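Local coordinates for protein arginine kinase (Anthopleura japonica, PDB 4RF6) that catalyses the reversible transfer of phosphate from ATP to L-arginine, giving phospho-L-arginine and ADP, as a monomer built of two tandem kinase repeats, at residues E44-K49 / I55-C60; L68-G73 / D199-A204; K383-K388 / D442-D447. All coordinates share one frame; numbering follows the deposited sequence.

Contact 1. Residues E44-K49 / I55-C60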
loop_
_atom_site.group_PDB
_atom_site.type_symbol
_atom_site.label_atom_id
_atom_site.label_comp_id
_atom_site.label_asym_id
_atom_site.label_seq_id
_atom_site.Cartn_x
_atom_site.Cartn_y
_atom_site.Cartn_z
ATOM N N GLU A 44 -6.847 -19.416 47.959
ATOM C CA GLU A 44 -6.452 -19.537 49.364
ATOM C C GLU A 44 -4.938 -19.644 49.532
ATOM O O GLU A 44 -4.350 -18.988 50.392
ATOM C CB GLU A 44 -7.126 -20.748 50.022
ATOM C CG GLU A 44 -8.542 -20.494 50.529
ATOM C CD GLU A 44 -9.106 -21.666 51.323
ATOM O OE1 GLU A 44 -8.371 -22.653 51.551
ATOM O OE2 GLU A 44 -10.291 -21.599 51.719
ATOM N N SER A 45 -4.312 -20.469 48.700
ATOM C CA SER A 45 -2.876 -20.725 48.791
ATOM C C SER A 45 -2.015 -19.495 48.485
ATOM O O SER A 45 -0.903 -19.364 49.000
ATOM C CB SER A 45 -2.499 -21.869 47.841
ATOM O OG SER A 45 -1.098 -22.063 47.791
ATOM N N LEU A 46 -2.539 -18.593 47.656
ATOM C CA LEU A 46 -1.738 -17.506 47.095
ATOM C C LEU A 46 -2.167 -16.093 47.515
ATOM O O LEU A 46 -1.453 -15.128 47.247
ATOM C CB LEU A 46 -1.735 -17.596 45.564
ATOM C CG LEU A 46 -1.105 -18.831 44.923
ATOM C CD1 LEU A 46 -1.209 -18.749 43.409
ATOM C CD2 LEU A 46 0.349 -18.965 45.348
ATOM N N LYS A 47 -3.317 -15.965 48.174
ATOM C CA LYS A 47 -3.896 -14.641 48.438
ATOM C C LYS A 47 -3.080 -13.731 49.367
ATOM O O LYS A 47 -3.301 -12.516 49.395
ATOM C CB LYS A 47 -5.328 -14.766 48.964
ATOM C CG LYS A 47 -5.428 -15.372 50.354
ATOM C CD LYS A 47 -6.881 -15.605 50.737
ATOM C CE LYS A 47 -7.009 -15.924 52.217
ATOM N NZ LYS A 47 -8.414 -16.247 52.586
ATOM N N ASN A 48 -2.139 -14.304 50.117
ATOM C CA ASN A 48 -1.348 -13.515 51.063
ATOM C C ASN A 48 0.095 -13.260 50.620
ATOM O O ASN A 48 0.843 -12.551 51.298
ATOM C CB ASN A 48 -1.373 -14.156 52.455
ATOM C CG ASN A 48 -2.758 -14.145 53.076
ATOM O OD1 ASN A 48 -3.483 -13.154 52.986
ATOM N ND2 ASN A 48 -3.137 -15.255 53.703
ATOM N N LYS A 49 0.475 -13.836 49.481
ATOM C CA LYS A 49 1.829 -13.683 48.952
ATOM C C LYS A 49 1.987 -12.385 48.165
ATOM O O LYS A 49 1.075 -11.973 47.438
ATOM C CB LYS A 49 2.195 -14.870 48.058
ATOM C CG LYS A 49 1.999 -16.221 48.730
ATOM C CD LYS A 49 2.754 -17.324 48.002
ATOM C CE LYS A 49 2.552 -18.668 48.697
ATOM N NZ LYS A 49 3.319 -19.753 48.024
ATOM N N ILE A 55 3.470 -6.830 44.316
ATOM C CA ILE A 55 2.415 -7.346 43.448
ATOM C C ILE A 55 1.691 -8.518 44.112
ATOM O O ILE A 55 2.326 -9.492 44.535
ATOM C CB ILE A 55 2.962 -7.774 42.072
ATOM C CG1 ILE A 55 3.746 -6.627 41.429
ATOM C CG2 ILE A 55 1.819 -8.197 41.155
ATOM C CD1 ILE A 55 2.932 -5.348 41.274
ATOM N N THR A 56 0.365 -8.418 44.208
ATOM C CA THR A 56 -0.443 -9.468 44.825
ATOM C C THR A 56 -1.151 -10.284 43.754
ATOM O O THR A 56 -1.146 -9.918 42.576
ATOM C CB THR A 56 -1.514 -8.887 45.783
ATOM O OG1 THR A 56 -2.539 -8.237 45.019
ATOM C CG2 THR A 56 -0.900 -7.891 46.746
ATOM N N LEU A 57 -1.752 -11.394 44.173
ATOM C CA LEU A 57 -2.525 -12.241 43.278
ATOM C C LEU A 57 -3.698 -11.444 42.725
ATOM O O LEU A 57 -3.996 -11.504 41.529
ATOM C CB LEU A 57 -3.035 -13.470 44.029
ATOM C CG LEU A 57 -3.937 -14.459 43.291
ATOM C CD1 LEU A 57 -3.180 -15.191 42.190
ATOM C CD2 LEU A 57 -4.536 -15.449 44.271
ATOM N N TRP A 58 -4.360 -10.693 43.604
ATOM C CA TRP A 58 -5.483 -9.859 43.195
ATOM C C TRP A 58 -5.095 -8.839 42.130
ATOM O O TRP A 58 -5.868 -8.591 41.200
ATOM C CB TRP A 58 -6.116 -9.160 44.400
ATOM C CG TRP A 58 -7.482 -9.683 44.691
ATOM C CD1 TRP A 58 -7.865 -10.448 45.761
ATOM C CD2 TRP A 58 -8.651 -9.510 43.885
ATOM N NE1 TRP A 58 -9.205 -10.744 45.672
ATOM C CE2 TRP A 58 -9.708 -10.183 44.527
ATOM C CE3 TRP A 58 -8.904 -8.845 42.683
ATOM C CZ2 TRP A 58 -11.006 -10.210 44.002
ATOM C CZ3 TRP A 58 -10.186 -8.872 42.165
ATOM C CH2 TRP A 58 -11.221 -9.544 42.823
ATOM N N ASP A 59 -3.908 -8.246 42.263
ATOM C CA ASP A 59 -3.403 -7.318 41.252
ATOM C C ASP A 59 -3.340 -8.004 39.893
ATOM O O ASP A 59 -3.645 -7.405 38.858
ATOM C CB ASP A 59 -2.005 -6.818 41.625
ATOM C CG ASP A 59 -2.011 -5.881 42.816
ATOM O OD1 ASP A 59 -2.937 -5.050 42.917
ATOM O OD2 ASP A 59 -1.084 -5.978 43.647
ATOM N N CYS A 60 -2.942 -9.271 39.909
ATOM C CA CYS A 60 -2.776 -10.031 38.678
ATOM C C CYS A 60 -4.099 -10.438 38.040
ATOM O O CYS A 60 -4.233 -10.429 36.815
ATOM C CB CYS A 60 -1.917 -11.265 38.934
ATOM S SG CYS A 60 -0.179 -10.867 39.204
HETATM O O HOH W 1 -1.407 -12.413 46.979
HETATM O O HOH W 2 -4.224 -11.296 46.800
#
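Leu46 and Leu57 meet aliphatically, and the flat groups stand beside them rather than between them. The Asp59 carboxylate takes the Thr56 N-H on the anti side of OD2, 23° out of its plane, with Thr56 N 2.9 Å from Asp59 OD2; its OD1 forms a salt bridge with Lys14 NZ. The Trp58 indole lies with its plane at about 85° to the ring of Phe43, and its NE1 is hydrogen-bonded to Ala18 O, which directs it to the N-terminal residues and not to 44-49. Across the contact the closest apolar approach is Leu46 CB to Leu57 CD2, 3.8 Å. With CG anti to the backbone N (chi1 177°), the Leu57 branch turns to 44-49, and its CD2 methyl lands on the base of the Leu46 side chain instead of its tip. Asp59 N lies 3.1 Å from Thr56 OG1, and with the reciprocal bond from Thr56 N this completes a capping box at the start of helix 57-66, within the phosphagen kinase N-terminal domain. The type I turn from Leu46 to Lys49, closed by Lys49 N to Leu46 O, presents its carbonyls to this capped end. Two waters join them. Water 1 lies 2.7 Å from Leu46 O and 2.6 Å from Lys49 O. It also accepts the proton of Leu57 N, at 3.0 Å. Water 2 links Lys47 O, at 3.0 Å, to Trp58 N. The amides of Leu57 and Trp58, at the beginning of the helix, thus find water partners. Beyond the pair, Leu57 packs on Leu88 of helix 86-96, and its side chain lies near that of Val74, a substrate-binding position by similarity.

Contact 2. Residues L68-G73 / D199-A204; sequences LDSGVG and DRFLEA
Asp69 and Arg200 form a salt bridge of the end-on, two-pronged kind. Arg200 NH1 donates to Asp69 OD1 over 2.9 Å at 172°, and Arg200 NH2 donates to Asp69 OD2 over 2.7 Å at 170°. Both oxygens use their syn lone pairs, and the carboxylate and guanidinium planes differ by only 18°, so the two groups meet edge to edge, nearly coplanar. Arg200 gets there by running extended from CG to NE. NH1 has a second acceptor in Asn67 OD1, a further restraint on the rotation of the guanidinium.

Aromatic contacts flank this bridge. Phe201 CE2 lies 3.5 Å above the Arg200 guanidinium plane, over its centre, and covers one face. The same ring offers its edge to the loop: Ser70 OG is in the ring plane, 3.6 Å from Phe201 CE1, while Asp69 OD2 is 3.9 Å from Phe201 CZ. The hydroxyl has its polar partner outside the pair, Asn67 O.

Within 199-204 the helix start is capped: Asp199 OD1 receives Leu202 N at 3.3 Å and, weakly, Phe201 N, marking the start of helix 200-205.

The loop carries Gly71, Val72 and Gly73, assigned to substrate binding by similarity, and the Phe201 side chain is about 7 Å from that of Glu232, a like assignment from the catalytic domain. The bridge therefore ties an N-terminal-domain loop to a catalytic-domain helix beside the probable arginine site. Helix 200-205 also rests on helix 57-66, through Phe201 O to Ser63 OG and Ala204 against Val66, while Val72 packs on helix 86-96.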
loop_
_atom_site.group_PDB
_atom_site.type_symbol
_atom_site.label_atom_id
_atom_site.label_comp_id
_atom_site.label_asym_id
_atom_site.label_seq_id
_atom_site.Cartn_x
_atom_site.Cartn_y
_atom_site.Cartn_z
ATOM N N LEU A 68 -15.386 -9.639 32.862
ATOM C CA LEU A 68 -15.757 -11.053 32.926
ATOM C C LEU A 68 -15.723 -11.747 31.564
ATOM O O LEU A 68 -15.645 -12.976 31.487
ATOM C CB LEU A 68 -17.142 -11.205 33.560
ATOM C CG LEU A 68 -17.228 -10.857 35.046
ATOM C CD1 LEU A 68 -18.677 -10.779 35.501
ATOM C CD2 LEU A 68 -16.449 -11.866 35.890
ATOM N N ASP A 69 -15.777 -10.955 30.495
ATOM C CA ASP A 69 -15.758 -11.488 29.136
ATOM C C ASP A 69 -14.341 -11.802 28.639
ATOM O O ASP A 69 -14.153 -12.184 27.479
ATOM C CB ASP A 69 -16.442 -10.511 28.180
ATOM C CG ASP A 69 -15.773 -9.150 28.159
ATOM O OD1 ASP A 69 -15.296 -8.701 29.223
ATOM O OD2 ASP A 69 -15.726 -8.529 27.076
ATOM N N SER A 70 -13.356 -11.643 29.520
ATOM C CA SER A 70 -11.948 -11.836 29.171
ATOM C C SER A 70 -11.666 -13.229 28.631
ATOM O O SER A 70 -12.277 -14.207 29.065
ATOM C CB SER A 70 -11.060 -11.592 30.396
ATOM O OG SER A 70 -11.297 -10.319 30.955
ATOM N N GLY A 71 -10.729 -13.316 27.692
ATOM C CA GLY A 71 -10.267 -14.602 27.200
ATOM C C GLY A 71 -9.275 -15.203 28.178
ATOM O O GLY A 71 -9.410 -16.355 28.600
ATOM N N VAL A 72 -8.276 -14.404 28.549
ATOM C CA VAL A 72 -7.240 -14.828 29.487
ATOM C C VAL A 72 -7.551 -14.330 30.904
ATOM O O VAL A 72 -7.856 -15.125 31.797
ATOM C CB VAL A 72 -5.857 -14.329 29.044
ATOM C CG1 VAL A 72 -4.791 -14.800 30.011
ATOM C CG2 VAL A 72 -5.547 -14.822 27.633
ATOM N N GLY A 73 -7.460 -13.019 31.111
ATOM C CA GLY A 73 -7.902 -12.419 32.357
ATOM C C GLY A 73 -6.890 -12.256 33.478
ATOM O O GLY A 73 -7.272 -11.946 34.613
ATOM N N ASP A 199 -7.613 0.502 26.997
ATOM C CA ASP A 199 -9.029 0.188 27.190
ATOM C C ASP A 199 -9.332 -0.374 28.580
ATOM O O ASP A 199 -8.456 -0.410 29.448
ATOM C CB ASP A 199 -9.543 -0.757 26.098
ATOM C CG ASP A 199 -8.790 -2.077 26.051
ATOM O OD1 ASP A 199 -8.170 -2.471 27.067
ATOM O OD2 ASP A 199 -8.832 -2.734 24.988
ATOM N N ARG A 200 -10.570 -0.825 28.777
ATOM C CA ARG A 200 -11.015 -1.327 30.075
ATOM C C ARG A 200 -10.159 -2.480 30.593
ATOM O O ARG A 200 -10.027 -2.662 31.801
ATOM C CB ARG A 200 -12.486 -1.754 30.014
ATOM C CG ARG A 200 -12.808 -2.774 28.921
ATOM C CD ARG A 200 -14.308 -3.060 28.862
ATOM N NE ARG A 200 -14.683 -3.901 27.726
ATOM C CZ ARG A 200 -14.859 -5.218 27.792
ATOM N NH1 ARG A 200 -14.688 -5.861 28.939
ATOM N NH2 ARG A 200 -15.204 -5.897 26.707
ATOM N N PHE A 201 -9.579 -3.251 29.678
ATOM C CA PHE A 201 -8.737 -4.380 30.058
ATOM C C PHE A 201 -7.409 -3.911 30.658
ATOM O O PHE A 201 -6.983 -4.411 31.700
ATOM C CB PHE A 201 -8.491 -5.300 28.857
ATOM C CG PHE A 201 -9.733 -5.977 28.336
ATOM C CD1 PHE A 201 -10.149 -7.193 28.867
ATOM C CD2 PHE A 201 -10.478 -5.405 27.309
ATOM C CE1 PHE A 201 -11.290 -7.827 28.391
ATOM C CE2 PHE A 201 -11.621 -6.032 26.829
ATOM C CZ PHE A 201 -12.029 -7.243 27.373
ATOM N N LEU A 202 -6.761 -2.951 29.999
ATOM C CA LEU A 202 -5.497 -2.394 30.484
ATOM C C LEU A 202 -5.719 -1.539 31.731
ATOM O O LEU A 202 -4.906 -1.546 32.668
ATOM C CB LEU A 202 -4.824 -1.560 29.393
ATOM C CG LEU A 202 -4.542 -2.292 28.085
ATOM C CD1 LEU A 202 -3.675 -1.442 27.171
ATOM C CD2 LEU A 202 -3.887 -3.633 28.353
ATOM N N GLU A 203 -6.827 -0.803 31.732
ATOM C CA GLU A 203 -7.227 -0.012 32.894
ATOM C C GLU A 203 -7.277 -0.880 34.154
ATOM O O GLU A 203 -6.627 -0.581 35.156
ATOM C CB GLU A 203 -8.592 0.637 32.637
ATOM C CG GLU A 203 -9.157 1.410 33.820
ATOM C CD GLU A 203 -8.359 2.658 34.152
ATOM O OE1 GLU A 203 -7.627 3.161 33.272
ATOM O OE2 GLU A 203 -8.468 3.132 35.301
ATOM N N ALA A 204 -8.034 -1.971 34.091
ATOM C CA ALA A 204 -8.208 -2.847 35.250
ATOM C C ALA A 204 -6.924 -3.594 35.625
ATOM O O ALA A 204 -6.780 -4.075 36.753
ATOM C CB ALA A 204 -9.348 -3.827 35.010
#

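Contact 3. Residues K383-K388 / D442-D447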
loop_
_atom_site.group_PDB
_atom_site.type_symbol
_atom_site.label_atom_id
_atom_site.label_comp_id
_atom_site.label_asym_id
_atom_site.label_seq_id
_atom_site.Cartn_x
_atom_site.Cartn_y
_atom_site.Cartn_z
ATOM N N LYS A 383 -17.670 -7.288 -28.521
ATOM C CA LYS A 383 -17.105 -6.575 -29.664
ATOM C C LYS A 383 -15.763 -5.894 -29.389
ATOM O O LYS A 383 -15.371 -4.974 -30.106
ATOM C CB LYS A 383 -18.112 -5.558 -30.196
ATOM C CG LYS A 383 -19.397 -6.196 -30.672
ATOM C CD LYS A 383 -19.131 -7.156 -31.823
ATOM C CE LYS A 383 -20.303 -8.100 -32.043
ATOM N NZ LYS A 383 -21.574 -7.381 -32.325
ATOM N N SER A 384 -15.060 -6.352 -28.360
ATOM C CA SER A 384 -13.723 -5.839 -28.069
ATOM C C SER A 384 -12.745 -6.214 -29.185
ATOM O O SER A 384 -12.960 -7.193 -29.906
ATOM C CB SER A 384 -13.219 -6.392 -26.739
ATOM O OG SER A 384 -13.041 -7.795 -26.810
ATOM N N LEU A 385 -11.681 -5.430 -29.337
ATOM C CA LEU A 385 -10.640 -5.746 -30.314
ATOM C C LEU A 385 -9.928 -7.037 -29.909
ATOM O O LEU A 385 -9.363 -7.741 -30.750
ATOM C CB LEU A 385 -9.631 -4.601 -30.418
ATOM C CG LEU A 385 -10.165 -3.236 -30.851
ATOM C CD1 LEU A 385 -9.084 -2.180 -30.770
ATOM C CD2 LEU A 385 -10.719 -3.304 -32.259
ATOM N N LEU A 386 -9.954 -7.328 -28.610
ATOM C CA LEU A 386 -9.416 -8.574 -28.079
ATOM C C LEU A 386 -10.089 -9.765 -28.745
ATOM O O LEU A 386 -9.421 -10.656 -29.276
ATOM C CB LEU A 386 -9.615 -8.643 -26.564
ATOM C CG LEU A 386 -9.256 -9.974 -25.903
ATOM C CD1 LEU A 386 -7.796 -10.322 -26.170
ATOM C CD2 LEU A 386 -9.544 -9.954 -24.397
ATOM N N ARG A 387 -11.417 -9.772 -28.713
ATOM C CA ARG A 387 -12.196 -10.848 -29.309
ATOM C C ARG A 387 -11.956 -10.895 -30.815
ATOM O O ARG A 387 -11.839 -11.970 -31.405
ATOM C CB ARG A 387 -13.683 -10.622 -29.016
ATOM C CG ARG A 387 -14.588 -11.828 -29.252
ATOM C CD ARG A 387 -14.955 -12.002 -30.719
ATOM N NE ARG A 387 -16.036 -12.960 -30.914
ATOM C CZ ARG A 387 -17.306 -12.613 -31.091
ATOM N NH1 ARG A 387 -17.649 -11.331 -31.099
ATOM N NH2 ARG A 387 -18.228 -13.548 -31.264
ATOM N N LYS A 388 -11.894 -9.718 -31.430
ATOM C CA LYS A 388 -11.744 -9.608 -32.874
ATOM C C LYS A 388 -10.471 -10.286 -33.374
ATOM O O LYS A 388 -10.474 -10.918 -34.431
ATOM C CB LYS A 388 -11.753 -8.135 -33.301
ATOM C CG LYS A 388 -11.700 -7.922 -34.813
ATOM C CD LYS A 388 -11.843 -6.453 -35.169
ATOM C CE LYS A 388 -11.886 -6.259 -36.674
ATOM N NZ LYS A 388 -11.879 -4.817 -37.051
ATOM N N ASP A 442 -0.003 -5.933 -32.720
ATOM C CA ASP A 442 0.067 -5.224 -34.005
ATOM C C ASP A 442 -1.327 -4.959 -34.552
ATOM O O ASP A 442 -1.622 -3.869 -35.043
ATOM C CB ASP A 442 0.845 -6.030 -35.045
ATOM C CG ASP A 442 2.324 -6.090 -34.757
ATOM O OD1 ASP A 442 2.775 -5.425 -33.802
ATOM O OD2 ASP A 442 3.034 -6.799 -35.505
ATOM N N LYS A 443 -2.179 -5.976 -34.467
ATOM C CA LYS A 443 -3.539 -5.890 -34.989
ATOM C C LYS A 443 -4.390 -4.884 -34.216
ATOM O O LYS A 443 -5.205 -4.168 -34.799
ATOM C CB LYS A 443 -4.203 -7.271 -34.977
ATOM C CG LYS A 443 -3.629 -8.229 -36.017
ATOM C CD LYS A 443 -4.176 -9.647 -35.863
ATOM C CE LYS A 443 -3.490 -10.618 -36.832
ATOM N NZ LYS A 443 -2.029 -10.789 -36.538
ATOM N N ILE A 444 -4.205 -4.829 -32.901
ATOM C CA ILE A 444 -4.958 -3.881 -32.077
ATOM C C ILE A 444 -4.453 -2.452 -32.266
ATOM O O ILE A 444 -5.251 -1.516 -32.366
ATOM C CB ILE A 444 -4.949 -4.284 -30.591
ATOM C CG1 ILE A 444 -5.895 -5.459 -30.372
ATOM C CG2 ILE A 444 -5.391 -3.137 -29.706
ATOM C CD1 ILE A 444 -5.379 -6.450 -29.384
ATOM N N VAL A 445 -3.133 -2.287 -32.335
ATOM C CA VAL A 445 -2.553 -0.967 -32.590
ATOM C C VAL A 445 -3.039 -0.390 -33.922
ATOM O O VAL A 445 -3.477 0.764 -33.989
ATOM C CB VAL A 445 -1.018 -1.005 -32.589
ATOM C CG1 VAL A 445 -0.452 0.264 -33.219
ATOM C CG2 VAL A 445 -0.492 -1.175 -31.177
ATOM N N GLU A 446 -2.964 -1.197 -34.978
ATOM C CA GLU A 446 -3.315 -0.733 -36.316
ATOM C C GLU A 446 -4.822 -0.591 -36.498
ATOM O O GLU A 446 -5.284 0.087 -37.418
ATOM C CB GLU A 446 -2.713 -1.647 -37.392
ATOM C CG GLU A 446 -1.188 -1.543 -37.505
ATOM C CD GLU A 446 -0.613 -2.366 -38.652
ATOM O OE1 GLU A 446 -1.332 -3.243 -39.182
ATOM O OE2 GLU A 446 0.564 -2.129 -39.018
ATOM N N ASP A 447 -5.594 -1.229 -35.625
ATOM C CA ASP A 447 -7.042 -1.066 -35.668
ATOM C C ASP A 447 -7.422 0.256 -35.006
ATOM O O ASP A 447 -8.066 1.110 -35.627
ATOM C CB ASP A 447 -7.748 -2.237 -34.980
ATOM C CG ASP A 447 -9.250 -2.261 -35.249
ATOM O OD1 ASP A 447 -9.928 -1.239 -35.002
ATOM O OD2 ASP A 447 -9.745 -3.311 -35.711
#
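The backbones come nearest at Leu385 and Ile444, whose CA atoms are 6.2 Å apart, where the first turn of helix 385-389 meets the middle of helix 438-448. Leu385 is the hydrophobic hub: its CB touches Ile444 CG1 at 3.8 Å, and CD1 approaches Ile444 CG2 at 4.0 Å, the two side chains crossing at a slant. Its CD2 methyl packs against the Asp447 carboxylate, 3.5 Å from both Asp447 CG and Asp447 OD1. This is helix-on-helix packing inside the second N-terminal phosphagen kinase domain, away from the annotated sites. Helix 385-389 is N-capped by Ser384, whose OG accepts from Arg387 N at 3.2 Å, and its first residues, Leu385 and Leu386, hydrogen-bond by backbone to Ser423 and Cys424. One turn on, Lys388 extends fully, with CG opposite its backbone N (chi1 -176°), and brings NZ within 2.9 Å of Asp447 OD2 in a salt bridge. The ammonium meets that oxygen nearly in line with its C-O bond. Asp447 OD2 is also hydrogen-bonded to Tyr389 OH, its strongest polar partner, and Tyr389 touches Ile444 as well.

How the contacts relate
All three contacts are partly buried. In contact 1 the leucine pair is buried and Lys49 at its margin exposed; in contact 3 Ile444 is buried and Lys388 exposed; in contact 2 both bridge residues are partly exposed. Contacts 1 and 2 share the first repeat, centres 18 Å apart, and both involve helix 57-66: contact 1 includes its start, contact 2 the loop that follows. Contact 3 belongs to the second repeat, its centre about 78 Å from that of contact 1. Their chemistry differs. Contact 1 relies on water and leucines, contact 3 on apolar packing with a single-nitrogen salt bridge, while contact 2 joins two domains near the predicted substrate site through a paired ionic grip.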